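Local coordinates for protein CCMAN5 (Cellulosimicrobium cellulans, PDB 2XSG) that hydrolyses alpha-mannosidic linkages as a family 92 glycoside hydrolase and probably uncaps mannose-6-phosphate on yeast-made glycans with the help of a calcium ion, at residues S605-K617 against D712-A724. Sequence-based numbering, arbitrary orientation.
Sequences SLTQKWARAIYTK and DGVSEDAFYVQSA
Q608 and Y720 bring the two backbones together, their CA atoms 5.8 Å apart, where helix 605-616 runs at 140° to strand 720-724. A helix of the family 92 catalytic region, whose (alpha/alpha)6 barrel belongs to the six-hairpin clan, packs here against the beginning of that strand, part of a mixed six-stranded sheet, and against the loop that leads into it. Q608 makes the polar joint at the strand. Its OE1 accepts the backbone N of V721 at 2.8 Å with a fairly straight N-H (158°), the donor standing above the amide plane; a water lies within hydrogen-bonding distance of both this oxygen and V721 O. The Y720 ring lies by S605 and K609, and F719 continues along the helix from K609 to R612. The F719 ring lies beside K609, CE1 being 3.8 Å from K609 CA, while CE1 also sits over one face of the Y720 ring. At the edge of that ring is S605 O, and the K609 chain runs alongside it before carrying NZ away to a salt bridge with E573. R612 reaches the loop with CG anti to the backbone N (chi1 -174°), which lays its CG against F719 CB at 3.5 Å. Beyond the bend at chi2, S715 O and E716 CA lie over one face of the guanidinium and V714 CG2 at its edge; NE donates to T616 OG1, and NH1 to T301 OG1. A leucine at R612 would probably leave T301 OG1 without this donor and open a gap beneath the 714-716 backbone. S715 OG holds the loop's own turn by accepting from the backbone N of both D717 and A718, an ST motif. Past the helix, K617 passes its CE 3.9 Å from F719 CE2 and donates from NZ to E716 O at 2.7 Å.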
loop_
_atom_site.group_PDB
_atom_site.type_symbol
_atom_site.label_atom_id
_atom_site.label_comp_id
_atom_site.label_asym_id
_atom_site.label_seq_id
_atom_site.Cartn_x
_atom_site.Cartn_y
_atom_site.Cartn_z
ATOM N N SER A 605 -27.470 -5.236 9.405
ATOM C CA SER A 605 -27.180 -6.686 9.413
ATOM C C SER A 605 -26.500 -7.144 8.111
ATOM O O SER A 605 -25.632 -8.011 8.142
ATOM C CB SER A 605 -28.428 -7.529 9.758
ATOM O OG SER A 605 -29.398 -7.558 8.719
ATOM N N LEU A 606 -26.866 -6.532 6.981
ATOM C CA LEU A 606 -26.296 -6.909 5.687
ATOM C C LEU A 606 -24.845 -6.458 5.547
ATOM O O LEU A 606 -24.039 -7.137 4.919
ATOM C CB LEU A 606 -27.147 -6.385 4.517
ATOM C CG LEU A 606 -28.559 -6.984 4.322
ATOM C CD1 LEU A 606 -29.240 -6.283 3.171
ATOM C CD2 LEU A 606 -28.531 -8.510 4.084
ATOM N N THR A 607 -24.519 -5.316 6.141
ATOM C CA THR A 607 -23.140 -4.837 6.222
ATOM C C THR A 607 -22.307 -5.847 7.016
ATOM O O THR A 607 -21.243 -6.287 6.567
ATOM C CB THR A 607 -23.080 -3.402 6.810
ATOM O OG1 THR A 607 -23.376 -2.457 5.771
ATOM C CG2 THR A 607 -21.685 -3.067 7.395
ATOM N N GLN A 608 -22.834 -6.266 8.161
ATOM C CA GLN A 608 -22.169 -7.268 8.990
ATOM C C GLN A 608 -21.918 -8.557 8.228
ATOM O O GLN A 608 -20.807 -9.091 8.259
ATOM C CB GLN A 608 -22.994 -7.548 10.246
ATOM C CG GLN A 608 -23.079 -6.339 11.157
ATOM C CD GLN A 608 -24.398 -6.255 11.902
ATOM O OE1 GLN A 608 -24.968 -7.273 12.309
ATOM N NE2 GLN A 608 -24.885 -5.040 12.086
ATOM N N LYS A 609 -22.943 -9.045 7.535
ATOM C CA LYS A 609 -22.809 -10.256 6.724
ATOM C C LYS A 609 -21.704 -10.115 5.689
ATOM O O LYS A 609 -20.806 -10.966 5.602
ATOM C CB LYS A 609 -24.125 -10.605 6.016
ATOM C CG LYS A 609 -24.078 -11.948 5.250
ATOM C CD LYS A 609 -25.341 -12.239 4.398
ATOM C CE LYS A 609 -25.477 -11.215 3.265
ATOM N NZ LYS A 609 -26.560 -11.554 2.309
ATOM N N TRP A 610 -21.777 -9.046 4.905
ATOM C CA TRP A 610 -20.845 -8.845 3.799
ATOM C C TRP A 610 -19.423 -8.580 4.237
ATOM O O TRP A 610 -18.482 -9.064 3.592
ATOM C CB TRP A 610 -21.348 -7.748 2.847
ATOM C CG TRP A 610 -22.436 -8.297 1.977
ATOM C CD1 TRP A 610 -23.773 -7.977 2.012
ATOM C CD2 TRP A 610 -22.289 -9.325 0.988
ATOM N NE1 TRP A 610 -24.453 -8.729 1.077
ATOM C CE2 TRP A 610 -23.565 -9.558 0.435
ATOM C CE3 TRP A 610 -21.189 -10.048 0.488
ATOM C CZ2 TRP A 610 -23.778 -10.489 -0.581
ATOM C CZ3 TRP A 610 -21.401 -10.980 -0.517
ATOM C CH2 TRP A 610 -22.686 -11.189 -1.043
ATOM N N ALA A 611 -19.265 -7.829 5.330
ATOM C CA ALA A 611 -17.941 -7.607 5.924
ATOM C C ALA A 611 -17.301 -8.929 6.351
ATOM O O ALA A 611 -16.166 -9.227 5.966
ATOM C CB ALA A 611 -18.011 -6.637 7.092
ATOM N N ARG A 612 -18.032 -9.737 7.114
ATOM C CA ARG A 612 -17.497 -11.030 7.520
ATOM C C ARG A 612 -17.225 -11.940 6.311
ATOM O O ARG A 612 -16.203 -12.636 6.280
ATOM C CB ARG A 612 -18.406 -11.713 8.555
ATOM C CG ARG A 612 -17.840 -13.009 9.129
ATOM C CD ARG A 612 -16.639 -12.795 10.037
ATOM N NE ARG A 612 -15.924 -14.045 10.331
ATOM C CZ ARG A 612 -15.671 -14.512 11.555
ATOM N NH1 ARG A 612 -16.049 -13.838 12.634
ATOM N NH2 ARG A 612 -14.991 -15.651 11.705
ATOM N N ALA A 613 -18.110 -11.905 5.311
ATOM C CA ALA A 613 -18.023 -12.807 4.144
ATOM C C ALA A 613 -16.855 -12.498 3.196
ATOM O O ALA A 613 -16.050 -13.385 2.849
ATOM C CB ALA A 613 -19.359 -12.808 3.368
ATOM N N ILE A 614 -16.768 -11.239 2.774
ATOM C CA ILE A 614 -15.712 -10.810 1.849
ATOM C C ILE A 614 -14.339 -11.091 2.445
ATOM O O ILE A 614 -13.434 -11.550 1.749
ATOM C CB ILE A 614 -15.853 -9.304 1.466
ATOM C CG1 ILE A 614 -17.134 -9.075 0.649
ATOM C CG2 ILE A 614 -14.635 -8.810 0.598
ATOM C CD1 ILE A 614 -17.603 -7.608 0.603
ATOM N N TYR A 615 -14.179 -10.821 3.731
ATOM C CA TYR A 615 -12.833 -10.860 4.326
ATOM C C TYR A 615 -12.447 -12.206 4.944
ATOM O O TYR A 615 -11.265 -12.475 5.118
ATOM C CB TYR A 615 -12.646 -9.734 5.342
ATOM C CG TYR A 615 -12.646 -8.379 4.699
ATOM C CD1 TYR A 615 -11.479 -7.861 4.147
ATOM C CD2 TYR A 615 -13.819 -7.622 4.627
ATOM C CE1 TYR A 615 -11.460 -6.624 3.536
ATOM C CE2 TYR A 615 -13.820 -6.373 4.020
ATOM C CZ TYR A 615 -12.628 -5.873 3.476
ATOM O OH TYR A 615 -12.615 -4.634 2.875
ATOM N N THR A 616 -13.430 -13.051 5.268
ATOM C CA THR A 616 -13.099 -14.295 5.975
ATOM C C THR A 616 -13.740 -15.559 5.404
ATOM O O THR A 616 -13.481 -16.639 5.919
ATOM C CB THR A 616 -13.415 -14.242 7.479
ATOM O OG1 THR A 616 -14.824 -14.385 7.684
ATOM C CG2 THR A 616 -12.945 -12.945 8.099
ATOM N N LYS A 617 -14.547 -15.418 4.354
ATOM C CA LYS A 617 -15.273 -16.539 3.751
ATOM C C LYS A 617 -15.129 -16.520 2.218
ATOM O O LYS A 617 -14.399 -15.693 1.671
ATOM C CB LYS A 617 -16.759 -16.468 4.141
ATOM C CG LYS A 617 -17.026 -16.502 5.648
ATOM C CD LYS A 617 -18.515 -16.341 5.936
ATOM C CE LYS A 617 -18.827 -16.456 7.414
ATOM N NZ LYS A 617 -18.602 -17.828 7.949
ATOM N N ASP A 712 -18.728 -10.420 21.923
ATOM C CA ASP A 712 -19.045 -11.516 22.821
ATOM C C ASP A 712 -19.805 -12.599 22.080
ATOM O O ASP A 712 -20.796 -12.328 21.428
ATOM C CB ASP A 712 -19.813 -10.992 24.033
ATOM C CG ASP A 712 -18.907 -10.257 25.004
ATOM O OD1 ASP A 712 -18.942 -8.999 25.063
ATOM O OD2 ASP A 712 -18.126 -10.952 25.699
ATOM N N GLY A 713 -19.298 -13.825 22.137
ATOM C CA GLY A 713 -19.907 -14.917 21.389
ATOM C C GLY A 713 -19.658 -14.944 19.880
ATOM O O GLY A 713 -20.273 -15.733 19.187
ATOM N N VAL A 714 -18.753 -14.117 19.361
ATOM C CA VAL A 714 -18.427 -14.152 17.921
ATOM C C VAL A 714 -17.922 -15.536 17.501
ATOM O O VAL A 714 -17.176 -16.177 18.233
ATOM C CB VAL A 714 -17.379 -13.075 17.517
ATOM C CG1 VAL A 714 -15.985 -13.421 18.056
ATOM C CG2 VAL A 714 -17.342 -12.881 15.991
ATOM N N SER A 715 -18.327 -15.985 16.321
ATOM C CA SER A 715 -17.812 -17.228 15.753
ATOM C C SER A 715 -17.870 -17.100 14.251
ATOM O O SER A 715 -18.273 -16.041 13.742
ATOM C CB SER A 715 -18.670 -18.418 16.203
ATOM O OG SER A 715 -19.869 -18.429 15.476
ATOM N N GLU A 716 -17.497 -18.167 13.544
ATOM C CA GLU A 716 -17.625 -18.205 12.089
ATOM C C GLU A 716 -19.076 -18.063 11.654
ATOM O O GLU A 716 -19.356 -17.625 10.550
ATOM C CB GLU A 716 -16.991 -19.474 11.499
ATOM C CG GLU A 716 -15.470 -19.412 11.437
ATOM C CD GLU A 716 -14.842 -20.654 10.794
ATOM O OE1 GLU A 716 -15.358 -21.771 10.989
ATOM O OE2 GLU A 716 -13.815 -20.505 10.110
ATOM N N ASP A 717 -19.999 -18.411 12.541
ATOM C CA ASP A 717 -21.416 -18.374 12.225
ATOM C C ASP A 717 -22.078 -17.192 12.910
ATOM O O ASP A 717 -23.079 -16.670 12.421
ATOM C CB ASP A 717 -22.102 -19.674 12.672
ATOM C CG ASP A 717 -21.659 -20.889 11.865
ATOM O OD1 ASP A 717 -21.695 -20.846 10.618
ATOM O OD2 ASP A 717 -21.299 -21.909 12.492
ATOM N N ALA A 718 -21.534 -16.780 14.045
ATOM C CA ALA A 718 -22.121 -15.687 14.814
ATOM C C ALA A 718 -21.430 -14.365 14.484
ATOM O O ALA A 718 -20.616 -13.859 15.256
ATOM C CB ALA A 718 -22.081 -15.983 16.324
ATOM N N PHE A 719 -21.788 -13.801 13.336
ATOM C CA PHE A 719 -21.142 -12.586 12.843
ATOM C C PHE A 719 -22.097 -11.383 12.767
ATOM O O PHE A 719 -21.752 -10.351 12.198
ATOM C CB PHE A 719 -20.477 -12.861 11.480
ATOM C CG PHE A 719 -21.395 -13.494 10.475
ATOM C CD1 PHE A 719 -22.352 -12.733 9.810
ATOM C CD2 PHE A 719 -21.310 -14.863 10.196
ATOM C CE1 PHE A 719 -23.214 -13.322 8.884
ATOM C CE2 PHE A 719 -22.154 -15.452 9.271
ATOM C CZ PHE A 719 -23.115 -14.684 8.615
ATOM N N TYR A 720 -23.306 -11.534 13.313
ATOM C CA TYR A 720 -24.307 -10.451 13.336
ATOM C C TYR A 720 -24.331 -9.840 14.722
ATOM O O TYR A 720 -24.295 -10.562 15.728
ATOM C CB TYR A 720 -25.718 -10.969 13.037
ATOM C CG TYR A 720 -25.977 -11.491 11.631
ATOM C CD1 TYR A 720 -26.099 -10.615 10.559
ATOM C CD2 TYR A 720 -26.133 -12.853 11.389
ATOM C CE1 TYR A 720 -26.338 -11.069 9.294
ATOM C CE2 TYR A 720 -26.381 -13.332 10.100
ATOM C CZ TYR A 720 -26.495 -12.419 9.059
ATOM O OH TYR A 720 -26.739 -12.841 7.770
ATOM N N VAL A 721 -24.397 -8.510 14.781
ATOM C CA VAL A 721 -24.506 -7.799 16.055
ATOM C C VAL A 721 -25.942 -7.912 16.569
ATOM O O VAL A 721 -26.872 -7.713 15.812
ATOM C CB VAL A 721 -24.070 -6.330 15.923
ATOM C CG1 VAL A 721 -24.304 -5.569 17.224
ATOM C CG2 VAL A 721 -22.594 -6.259 15.497
ATOM N N GLN A 722 -26.102 -8.288 17.841
ATOM C CA GLN A 722 -27.431 -8.418 18.462
ATOM C C GLN A 722 -27.745 -7.210 19.329
ATOM O O GLN A 722 -28.895 -6.814 19.454
ATOM C CB GLN A 722 -27.516 -9.685 19.326
ATOM C CG GLN A 722 -27.084 -10.948 18.612
ATOM C CD GLN A 722 -27.919 -11.250 17.357
ATOM O OE1 GLN A 722 -27.394 -11.285 16.230
ATOM N NE2 GLN A 722 -29.209 -11.481 17.549
ATOM N N SER A 723 -26.710 -6.656 19.954
ATOM C CA SER A 723 -26.838 -5.483 20.807
ATOM C C SER A 723 -25.437 -4.962 21.046
ATOM O O SER A 723 -24.461 -5.654 20.721
ATOM C CB SER A 723 -27.514 -5.832 22.140
ATOM O OG SER A 723 -26.591 -6.446 23.016
ATOM N N ALA A 724 -25.329 -3.755 21.604
ATOM C CA ALA A 724 -24.014 -3.141 21.852
ATOM C C ALA A 724 -24.040 -2.205 23.040
ATOM O O ALA A 724 -25.098 -1.667 23.373
ATOM C CB ALA A 724 -23.542 -2.398 20.607
HETATM O O HOH W 1 -27.564 -7.785 13.004
#